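DNA translocase coupling protein (Clostridium perfringens, PDB 6O1X) binds ATP and probably uses it to move plasmid DNA during conjugation, this piece of the protein carrying its FtsK/SpoIIIE-type P-loop domain. Local coordinates at residues S129-S134 with L266-G271; Q156-Y161 with L226-V231; Y175-Q180 with F349-I354. One frame throughout, in Å; residues are numbered along the deposited sequence.

Interaction 1 of 3, residues S129-S134 with L266-G271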
loop_
_atom_site.group_PDB
_atom_site.type_symbol
_atom_site.label_atom_id
_atom_site.label_comp_id
_atom_site.label_asym_id
_atom_site.label_seq_id
_atom_site.Cartn_x
_atom_site.Cartn_y
_atom_site.Cartn_z
ATOM N N SER A 129 2.420 13.888 3.473
ATOM C CA SER A 129 2.955 12.772 2.682
ATOM C C SER A 129 2.261 12.844 1.319
ATOM O O SER A 129 1.165 12.285 1.174
ATOM C CB SER A 129 2.646 11.454 3.388
ATOM O OG SER A 129 3.160 11.410 4.707
ATOM N N PRO A 130 2.835 13.606 0.347
ATOM C CA PRO A 130 2.068 13.942 -0.879
ATOM C C PRO A 130 1.833 12.868 -1.943
ATOM O O PRO A 130 0.936 13.056 -2.773
ATOM C CB PRO A 130 2.840 15.122 -1.486
ATOM C CG PRO A 130 4.237 15.038 -0.908
ATOM C CD PRO A 130 4.074 14.418 0.460
ATOM N N HIS A 131 2.582 11.750 -1.928
ATOM C CA HIS A 131 2.457 10.710 -2.970
ATOM C C HIS A 131 2.411 9.347 -2.357
ATOM O O HIS A 131 3.013 9.109 -1.309
ATOM C CB HIS A 131 3.602 10.796 -4.023
ATOM C CG HIS A 131 3.898 12.192 -4.484
ATOM N ND1 HIS A 131 2.952 12.942 -5.170
ATOM C CD2 HIS A 131 4.995 12.956 -4.273
ATOM C CE1 HIS A 131 3.504 14.129 -5.356
ATOM N NE2 HIS A 131 4.744 14.173 -4.858
ATOM N N ILE A 132 1.684 8.452 -3.018
ATOM C CA ILE A 132 1.428 7.091 -2.570
ATOM C C ILE A 132 1.768 6.160 -3.695
ATOM O O ILE A 132 1.413 6.428 -4.857
ATOM C CB ILE A 132 -0.080 6.922 -2.163
ATOM C CG1 ILE A 132 -0.497 7.900 -1.032
ATOM C CG2 ILE A 132 -0.387 5.454 -1.783
ATOM C CD1 ILE A 132 -1.990 8.126 -0.890
ATOM N N LEU A 133 2.431 5.049 -3.331
ATOM C CA LEU A 133 2.828 3.963 -4.211
ATOM C C LEU A 133 2.132 2.728 -3.659
ATOM O O LEU A 133 2.233 2.439 -2.458
ATOM C CB LEU A 133 4.358 3.807 -4.168
ATOM C CG LEU A 133 5.109 2.949 -5.215
ATOM C CD1 LEU A 133 5.363 1.549 -4.710
ATOM C CD2 LEU A 133 4.470 3.001 -6.618
ATOM N N SER A 134 1.348 2.058 -4.513
ATOM C CA SER A 134 0.628 0.861 -4.147
ATOM C C SER A 134 1.151 -0.322 -4.990
ATOM O O SER A 134 1.001 -0.349 -6.210
ATOM C CB SER A 134 -0.882 1.067 -4.293
ATOM O OG SER A 134 -1.591 0.019 -3.649
ATOM N N LEU A 266 8.847 18.116 -6.762
ATOM C CA LEU A 266 8.420 19.489 -6.541
ATOM C C LEU A 266 6.970 19.668 -6.079
ATOM O O LEU A 266 6.674 20.697 -5.466
ATOM C CB LEU A 266 8.704 20.339 -7.794
ATOM C CG LEU A 266 10.155 20.314 -8.325
ATOM C CD1 LEU A 266 10.274 21.087 -9.624
ATOM C CD2 LEU A 266 11.157 20.888 -7.301
ATOM N N SER A 267 6.067 18.720 -6.367
ATOM C CA SER A 267 4.687 18.871 -5.903
ATOM C C SER A 267 4.562 18.323 -4.499
ATOM O O SER A 267 4.246 17.143 -4.306
ATOM C CB SER A 267 3.665 18.292 -6.879
ATOM O OG SER A 267 3.698 16.877 -6.939
ATOM N N ARG A 268 4.865 19.183 -3.520
ATOM C CA ARG A 268 4.829 18.871 -2.084
ATOM C C ARG A 268 3.812 19.768 -1.314
ATOM O O ARG A 268 3.097 19.279 -0.443
ATOM C CB ARG A 268 6.237 19.045 -1.446
ATOM C CG ARG A 268 7.433 18.515 -2.235
ATOM C CD ARG A 268 7.409 17.008 -2.480
ATOM N NE ARG A 268 7.551 16.212 -1.259
ATOM C CZ ARG A 268 7.805 14.907 -1.259
ATOM N NH1 ARG A 268 7.914 14.245 -0.114
ATOM N NH2 ARG A 268 7.967 14.258 -2.405
ATOM N N ALA A 269 3.792 21.079 -1.620
ATOM C CA ALA A 269 2.961 22.097 -0.957
ATOM C C ALA A 269 1.890 22.701 -1.886
ATOM O O ALA A 269 1.112 23.567 -1.461
ATOM C CB ALA A 269 3.864 23.208 -0.402
ATOM N N THR A 270 1.841 22.207 -3.130
ATOM C CA THR A 270 0.996 22.678 -4.218
ATOM C C THR A 270 -0.339 21.935 -4.402
ATOM O O THR A 270 -1.140 22.334 -5.256
ATOM C CB THR A 270 1.822 22.641 -5.521
ATOM O OG1 THR A 270 2.219 21.291 -5.784
ATOM C CG2 THR A 270 3.047 23.530 -5.462
ATOM N N GLY A 271 -0.548 20.843 -3.655
ATOM C CA GLY A 271 -1.765 20.048 -3.733
ATOM C C GLY A 271 -1.943 19.281 -5.027
ATOM O O GLY A 271 -3.061 19.221 -5.550
#
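P130 lies against one face of the R268 guanidinium. Its CG sits 3.5 Å above that plane, displaced toward the rim, and is 3.5 Å from NE of R268. The R268 side chain gets there by folding back. It bends at chi2 and chi3 (-62° and -67°), which carries the flat group over the proline ring. The same proline also covers one face of H131, with P130 CB 3.9 Å above the centre of the imidazole ring.

The H131 ring and the guanidinium do not stack. Their planes are 73° apart, and R268 NH2 meets the ring edge at CD2, 3.7 Å away. S267 OG also lies at the edge of that ring, in its plane, 3.2 Å from H131 CE1. The carbonyl O of S267 is 3.1 Å from H131 NE2.

The polar groups have partners beyond the two segments. R268 NH2 is hydrogen-bonded to the carbonyl oxygens of N293 and A264, S267 OG to those of L263 and I272. H131 NE2 has a weak hydrogen bond to A264 O. H131 ND1 accepts from the backbone N-H of L274, which should help set the ring's rotation.

S267 centres an inverse gamma turn just past helix 247-266. The contact joins this helix-to-strand connection to the start of strand 131-135, the strand that leads into the P-loop, in the central sheet of the P-loop NTPase fold.

Interaction 2 of 3, residues Q156-Y161 with L226-V231. With BGC (beta-D-glucopyranose), chain D.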
loop_
_atom_site.group_PDB
_atom_site.type_symbol
_atom_site.label_atom_id
_atom_site.label_comp_id
_atom_site.label_asym_id
_atom_site.label_seq_id
_atom_site.Cartn_x
_atom_site.Cartn_y
_atom_site.Cartn_z
ATOM N N GLN A 156 -14.098 15.211 -1.258
ATOM C CA GLN A 156 -13.559 16.461 -0.695
ATOM C C GLN A 156 -13.422 17.557 -1.769
ATOM O O GLN A 156 -12.902 18.634 -1.471
ATOM C CB GLN A 156 -12.191 16.240 0.006
ATOM C CG GLN A 156 -12.235 15.471 1.336
ATOM C CD GLN A 156 -10.851 15.079 1.833
ATOM O OE1 GLN A 156 -9.808 15.634 1.429
ATOM N NE2 GLN A 156 -10.807 14.113 2.730
ATOM N N GLY A 157 -13.881 17.286 -2.992
ATOM C CA GLY A 157 -13.879 18.273 -4.069
ATOM C C GLY A 157 -12.630 18.379 -4.919
ATOM O O GLY A 157 -12.425 19.408 -5.577
ATOM N N ALA A 158 -11.792 17.321 -4.952
ATOM C CA ALA A 158 -10.595 17.341 -5.782
ATOM C C ALA A 158 -10.948 17.130 -7.275
ATOM O O ALA A 158 -11.973 16.497 -7.580
ATOM C CB ALA A 158 -9.626 16.249 -5.323
ATOM N N ILE A 159 -10.090 17.662 -8.180
ATOM C CA ILE A 159 -10.098 17.472 -9.635
ATOM C C ILE A 159 -9.265 16.180 -9.835
ATOM O O ILE A 159 -8.165 16.083 -9.286
ATOM C CB ILE A 159 -9.395 18.660 -10.385
ATOM C CG1 ILE A 159 -10.191 19.985 -10.296
ATOM C CG2 ILE A 159 -9.067 18.298 -11.857
ATOM C CD1 ILE A 159 -9.315 21.194 -10.617
ATOM N N ALA A 160 -9.742 15.238 -10.651
ATOM C CA ALA A 160 -9.048 13.983 -10.857
ATOM C C ALA A 160 -8.645 13.670 -12.301
ATOM O O ALA A 160 -9.405 13.950 -13.241
ATOM C CB ALA A 160 -9.892 12.844 -10.315
ATOM N N TYR A 161 -7.446 13.026 -12.448
ATOM C CA TYR A 161 -6.914 12.501 -13.698
ATOM C C TYR A 161 -6.544 11.076 -13.459
ATOM O O TYR A 161 -5.943 10.764 -12.428
ATOM C CB TYR A 161 -5.721 13.298 -14.206
ATOM C CG TYR A 161 -6.064 14.738 -14.477
ATOM C CD1 TYR A 161 -6.634 15.121 -15.687
ATOM C CD2 TYR A 161 -5.807 15.723 -13.534
ATOM C CE1 TYR A 161 -6.934 16.454 -15.951
ATOM C CE2 TYR A 161 -6.142 17.053 -13.769
ATOM C CZ TYR A 161 -6.707 17.413 -14.980
ATOM O OH TYR A 161 -6.983 18.726 -15.230
ATOM N N LEU A 226 -7.432 27.400 -5.444
ATOM C CA LEU A 226 -6.803 26.284 -6.135
ATOM C C LEU A 226 -7.400 24.989 -5.576
ATOM O O LEU A 226 -7.597 24.847 -4.366
ATOM C CB LEU A 226 -5.272 26.304 -5.953
ATOM C CG LEU A 226 -4.502 27.534 -6.539
ATOM C CD1 LEU A 226 -3.110 27.645 -5.921
ATOM C CD2 LEU A 226 -4.387 27.464 -8.041
ATOM N N LYS A 227 -7.752 24.075 -6.465
ATOM C CA LYS A 227 -8.315 22.811 -6.045
ATOM C C LYS A 227 -7.213 21.759 -6.011
ATOM O O LYS A 227 -6.263 21.844 -6.794
ATOM C CB LYS A 227 -9.455 22.394 -6.989
ATOM C CG LYS A 227 -10.766 23.134 -6.758
ATOM C CD LYS A 227 -11.903 22.520 -7.578
ATOM C CE LYS A 227 -13.283 22.872 -7.057
ATOM N NZ LYS A 227 -13.658 22.091 -5.839
ATOM N N ARG A 228 -7.331 20.769 -5.112
ATOM C CA ARG A 228 -6.375 19.659 -5.064
ATOM C C ARG A 228 -6.533 18.862 -6.367
ATOM O O ARG A 228 -7.656 18.581 -6.808
ATOM C CB ARG A 228 -6.637 18.723 -3.844
ATOM C CG ARG A 228 -5.632 17.540 -3.755
ATOM C CD ARG A 228 -5.674 16.724 -2.453
ATOM N NE ARG A 228 -5.565 17.578 -1.266
ATOM C CZ ARG A 228 -4.419 17.987 -0.728
ATOM N NH1 ARG A 228 -3.257 17.603 -1.248
ATOM N NH2 ARG A 228 -4.427 18.816 0.314
ATOM N N ILE A 229 -5.412 18.490 -6.966
ATOM C CA ILE A 229 -5.414 17.665 -8.174
ATOM C C ILE A 229 -4.914 16.280 -7.789
ATOM O O ILE A 229 -3.814 16.141 -7.260
ATOM C CB ILE A 229 -4.620 18.321 -9.355
ATOM C CG1 ILE A 229 -5.304 19.657 -9.807
ATOM C CG2 ILE A 229 -4.460 17.327 -10.540
ATOM C CD1 ILE A 229 -4.618 20.434 -10.861
ATOM N N ILE A 230 -5.746 15.268 -8.010
ATOM C CA ILE A 230 -5.378 13.882 -7.747
ATOM C C ILE A 230 -5.122 13.162 -9.079
ATOM O O ILE A 230 -5.986 13.138 -9.952
ATOM C CB ILE A 230 -6.337 13.101 -6.763
ATOM C CG1 ILE A 230 -5.919 11.613 -6.618
ATOM C CG2 ILE A 230 -7.803 13.148 -7.206
ATOM C CD1 ILE A 230 -4.517 11.310 -6.201
ATOM N N VAL A 231 -3.928 12.571 -9.214
ATOM C CA VAL A 231 -3.484 11.831 -10.412
ATOM C C VAL A 231 -3.286 10.338 -10.087
ATOM O O VAL A 231 -2.380 9.969 -9.329
ATOM C CB VAL A 231 -2.202 12.444 -11.048
ATOM C CG1 VAL A 231 -1.983 11.888 -12.461
ATOM C CG2 VAL A 231 -2.264 13.966 -11.052
HETATM C C2 BGC D . -7.440 21.060 -18.425
HETATM C C3 BGC D . -6.816 21.741 -19.638
HETATM C C4 BGC D . -5.494 21.073 -20.002
HETATM C C5 BGC D . -5.697 19.568 -20.172
HETATM C C6 BGC D . -4.414 18.810 -20.403
HETATM C C1 BGC D . -7.576 19.565 -18.694
HETATM O O1 BGC D . -8.158 18.944 -17.603
HETATM O O2 BGC D . -8.719 21.611 -18.125
HETATM O O3 BGC D . -6.612 23.127 -19.379
HETATM O O4 BGC D . -4.978 21.625 -21.208
HETATM O O5 BGC D . -6.289 19.019 -18.982
HETATM O O6 BGC D . -4.676 17.431 -20.636
#
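Y161 runs past I229 toward a bound glucose, with one ring edge against I229 CG2. Its CB packs loosely on V231 CG1, at 4.4 Å. With CG anti to the carbonyl carbon (chi1 -60°), the ring passes beside I229. CD2 and CE2 both meet I229 CG2, which lies in the ring plane at the rim, 3.7 Å from CE2. On the other edge, CE1 is 3.2 Å from O1 of the glucose. At the tip, OH makes a 2.7 Å hydrogen bond with the same O1. L191 and Y194 of helix 185-209 also touch this tyrosine.

On the sheet face away from the ring, A160 CB meets I230 CG2 at 3.8 Å.

The backbones pair in parallel. I159 N bonds R228 O, I230 N bonds I159 O, and Y161 N bonds I230 O, each at 2.9 Å.

Before the strands, K227 lies across I159, its CB 3.8 Å from I159 CD1. A bend at chi4 brings NZ to a lone pair of G157 O, 3.0 Å away. G157, just past helix 142-155, closes its end in a Schellman motif.

Adjacent parallel strands, one of them entered from the helix after the P-loop, are characteristic of the P-loop NTPase core.

Interaction 3 of 3, residues Y175-Q180 with F349-I354. With BGC (beta-D-glucopyranose), chain D.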
loop_
_atom_site.group_PDB
_atom_site.type_symbol
_atom_site.label_atom_id
_atom_site.label_comp_id
_atom_site.label_asym_id
_atom_site.label_seq_id
_atom_site.Cartn_x
_atom_site.Cartn_y
_atom_site.Cartn_z
ATOM N N TYR A 175 -16.179 6.576 -14.311
ATOM C CA TYR A 175 -15.052 7.405 -13.878
ATOM C C TYR A 175 -14.853 8.648 -14.744
ATOM O O TYR A 175 -14.403 9.664 -14.241
ATOM C CB TYR A 175 -13.781 6.572 -13.790
ATOM C CG TYR A 175 -13.700 5.804 -12.494
ATOM C CD1 TYR A 175 -14.243 4.527 -12.382
ATOM C CD2 TYR A 175 -13.126 6.373 -11.361
ATOM C CE1 TYR A 175 -14.182 3.822 -11.181
ATOM C CE2 TYR A 175 -13.058 5.679 -10.160
ATOM C CZ TYR A 175 -13.589 4.404 -10.072
ATOM O OH TYR A 175 -13.507 3.728 -8.877
ATOM N N GLU A 176 -15.254 8.582 -16.021
ATOM C CA GLU A 176 -15.208 9.686 -16.992
ATOM C C GLU A 176 -16.173 10.847 -16.628
ATOM O O GLU A 176 -15.995 11.969 -17.114
ATOM C CB GLU A 176 -15.491 9.146 -18.413
ATOM C CG GLU A 176 -14.468 8.103 -18.845
ATOM C CD GLU A 176 -14.608 7.480 -20.218
ATOM O OE1 GLU A 176 -14.124 6.338 -20.403
ATOM O OE2 GLU A 176 -15.193 8.132 -21.111
ATOM N N LYS A 177 -17.194 10.575 -15.791
ATOM C CA LYS A 177 -18.161 11.593 -15.330
ATOM C C LYS A 177 -17.517 12.492 -14.280
ATOM O O LYS A 177 -17.969 13.619 -14.082
ATOM C CB LYS A 177 -19.409 10.947 -14.705
ATOM C CG LYS A 177 -20.148 10.020 -15.636
ATOM C CD LYS A 177 -21.262 9.298 -14.936
ATOM C CE LYS A 177 -21.890 8.291 -15.856
ATOM N NZ LYS A 177 -22.644 8.921 -16.980
ATOM N N VAL A 178 -16.488 11.979 -13.578
ATOM C CA VAL A 178 -15.841 12.715 -12.494
ATOM C C VAL A 178 -14.477 13.267 -12.895
ATOM O O VAL A 178 -13.972 14.175 -12.238
ATOM C CB VAL A 178 -15.777 11.926 -11.154
ATOM C CG1 VAL A 178 -17.169 11.565 -10.661
ATOM C CG2 VAL A 178 -14.875 10.688 -11.230
ATOM N N GLY A 179 -13.873 12.699 -13.923
ATOM C CA GLY A 179 -12.563 13.156 -14.345
ATOM C C GLY A 179 -12.160 12.683 -15.718
ATOM O O GLY A 179 -12.939 12.055 -16.430
ATOM N N GLN A 180 -10.927 12.972 -16.082
ATOM C CA GLN A 180 -10.388 12.626 -17.367
ATOM C C GLN A 180 -9.698 11.315 -17.268
ATOM O O GLN A 180 -8.835 11.136 -16.407
ATOM C CB GLN A 180 -9.380 13.702 -17.746
ATOM C CG GLN A 180 -9.541 14.266 -19.138
ATOM C CD GLN A 180 -8.527 15.353 -19.320
ATOM O OE1 GLN A 180 -7.442 15.119 -19.859
ATOM N NE2 GLN A 180 -8.849 16.560 -18.841
ATOM N N PHE A 349 -18.813 3.377 -5.798
ATOM C CA PHE A 349 -18.474 4.510 -6.654
ATOM C C PHE A 349 -19.759 5.090 -7.197
ATOM O O PHE A 349 -20.359 4.509 -8.109
ATOM C CB PHE A 349 -17.474 4.115 -7.749
ATOM C CG PHE A 349 -17.129 5.256 -8.677
ATOM C CD1 PHE A 349 -16.326 6.301 -8.248
ATOM C CD2 PHE A 349 -17.622 5.290 -9.973
ATOM C CE1 PHE A 349 -16.030 7.357 -9.092
ATOM C CE2 PHE A 349 -17.332 6.361 -10.815
ATOM C CZ PHE A 349 -16.539 7.386 -10.370
ATOM N N ILE A 350 -20.241 6.180 -6.564
ATOM C CA ILE A 350 -21.503 6.808 -6.952
ATOM C C ILE A 350 -21.173 8.156 -7.606
ATOM O O ILE A 350 -21.068 9.166 -6.910
ATOM C CB ILE A 350 -22.519 6.896 -5.765
ATOM C CG1 ILE A 350 -22.616 5.559 -4.998
ATOM C CG2 ILE A 350 -23.902 7.374 -6.244
ATOM C CD1 ILE A 350 -23.273 5.650 -3.602
ATOM N N PRO A 351 -20.977 8.190 -8.940
ATOM C CA PRO A 351 -20.565 9.447 -9.587
ATOM C C PRO A 351 -21.505 10.636 -9.416
ATOM O O PRO A 351 -21.031 11.779 -9.437
ATOM C CB PRO A 351 -20.413 9.060 -11.069
ATOM C CG PRO A 351 -21.199 7.797 -11.230
ATOM C CD PRO A 351 -21.043 7.087 -9.920
ATOM N N ASN A 352 -22.815 10.397 -9.272
ATOM C CA ASN A 352 -23.716 11.546 -9.152
ATOM C C ASN A 352 -23.607 12.247 -7.808
ATOM O O ASN A 352 -23.802 13.450 -7.796
ATOM C CB ASN A 352 -25.156 11.253 -9.542
ATOM C CG ASN A 352 -25.424 11.924 -10.878
ATOM O OD1 ASN A 352 -25.121 11.377 -11.954
ATOM N ND2 ASN A 352 -25.916 13.171 -10.844
ATOM N N LYS A 353 -23.143 11.561 -6.727
ATOM C CA LYS A 353 -22.904 12.235 -5.436
ATOM C C LYS A 353 -21.775 13.285 -5.606
ATOM O O LYS A 353 -21.899 14.392 -5.077
ATOM C CB LYS A 353 -22.546 11.224 -4.332
ATOM C CG LYS A 353 -23.754 10.522 -3.732
ATOM C CD LYS A 353 -23.361 9.458 -2.706
ATOM C CE LYS A 353 -24.550 9.004 -1.869
ATOM N NZ LYS A 353 -24.675 9.782 -0.597
ATOM N N ILE A 354 -20.722 12.954 -6.413
ATOM C CA ILE A 354 -19.585 13.841 -6.691
ATOM C C ILE A 354 -20.038 15.053 -7.481
ATOM O O ILE A 354 -19.733 16.171 -7.076
ATOM C CB ILE A 354 -18.342 13.137 -7.318
ATOM C CG1 ILE A 354 -17.902 11.901 -6.502
ATOM C CG2 ILE A 354 -17.186 14.104 -7.511
ATOM C CD1 ILE A 354 -17.578 12.075 -4.935
HETATM C C2 BGC D . -7.440 21.060 -18.425
HETATM C C3 BGC D . -6.816 21.741 -19.638
HETATM C C4 BGC D . -5.494 21.073 -20.002
HETATM C C5 BGC D . -5.697 19.568 -20.172
HETATM C C6 BGC D . -4.414 18.810 -20.403
HETATM C C1 BGC D . -7.576 19.565 -18.694
HETATM O O1 BGC D . -8.158 18.944 -17.603
HETATM O O2 BGC D . -8.719 21.611 -18.125
HETATM O O3 BGC D . -6.612 23.127 -19.379
HETATM O O4 BGC D . -4.978 21.625 -21.208
HETATM O O5 BGC D . -6.289 19.019 -18.982
HETATM O O6 BGC D . -4.676 17.431 -20.636
#
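Y175 lays its ring over one face of F349. The two planes are only 8° apart and the centroids are 3.8 Å apart, so this is a close face-to-face stack. Y175 CZ stands over the centre of the F349 ring, while F349 CZ sits above the Y175 ring toward its rim. The closest atoms are Y175 CE2 and F349 CE1, at 3.6 Å. F349 reaches this place because its CG is anti to the backbone N (chi1 178°), which swings the ring toward the tyrosine. The hydroxyl of Y175 is hydrogen-bonded to D345, and F171 meets the Y175 ring edge-to-face.

V178 fills in beside the stack. Its CG2 lies in the plane of the F349 ring, at the edge, 3.8 Å from CZ. The other methyl, CG1, turns to helix 351-357. It touches I354 CB at 3.9 Å and P351 CB at 4.1 Å. Further out, K177 runs its aliphatic part past the proline, with CD 4.0 Å from P351 CB.

The turn that presents these side chains is held by Y175 O, which accepts from both V178 N and G179 N. At the far end of the segment, Q180 NE2 makes a weak 2.8 Å hydrogen bond to O1 of a bound glucose.

No hydrogen bond crosses between the two segments. Apolar contact carries the interface between 349-354 and the approach to edge strand 179-182. Just past helix 351-357, the last helix of this chain, R358 NH1 also bonds V178 O. The pairing of the segments therefore probably rests mainly on stacking and burial of apolar surface, with the hydroxyl of Y175 satisfied from outside by D345.

Overall arrangement
From the N terminus, the chain first enters interaction 1 at 129-134, then interaction 2 at 156-161 and interaction 3 at 175-180. Segment 226-231 closes the loop of interaction 2, and 266-271 then closes the wider loop of interaction 1 around it. Interaction 3 closes last, at 349-354 near the end of this chain, and crosses both others. All three reach the same mixed sheet. Interactions 1 and 2 touch where G271 O meets I229 N, a probable hydrogen bond. Interactions 2 and 3 meet through neighbouring strands 159-163 and 179-182 and share a glucose. Interaction 3 brings the last helix of this chain to the sheet's edge.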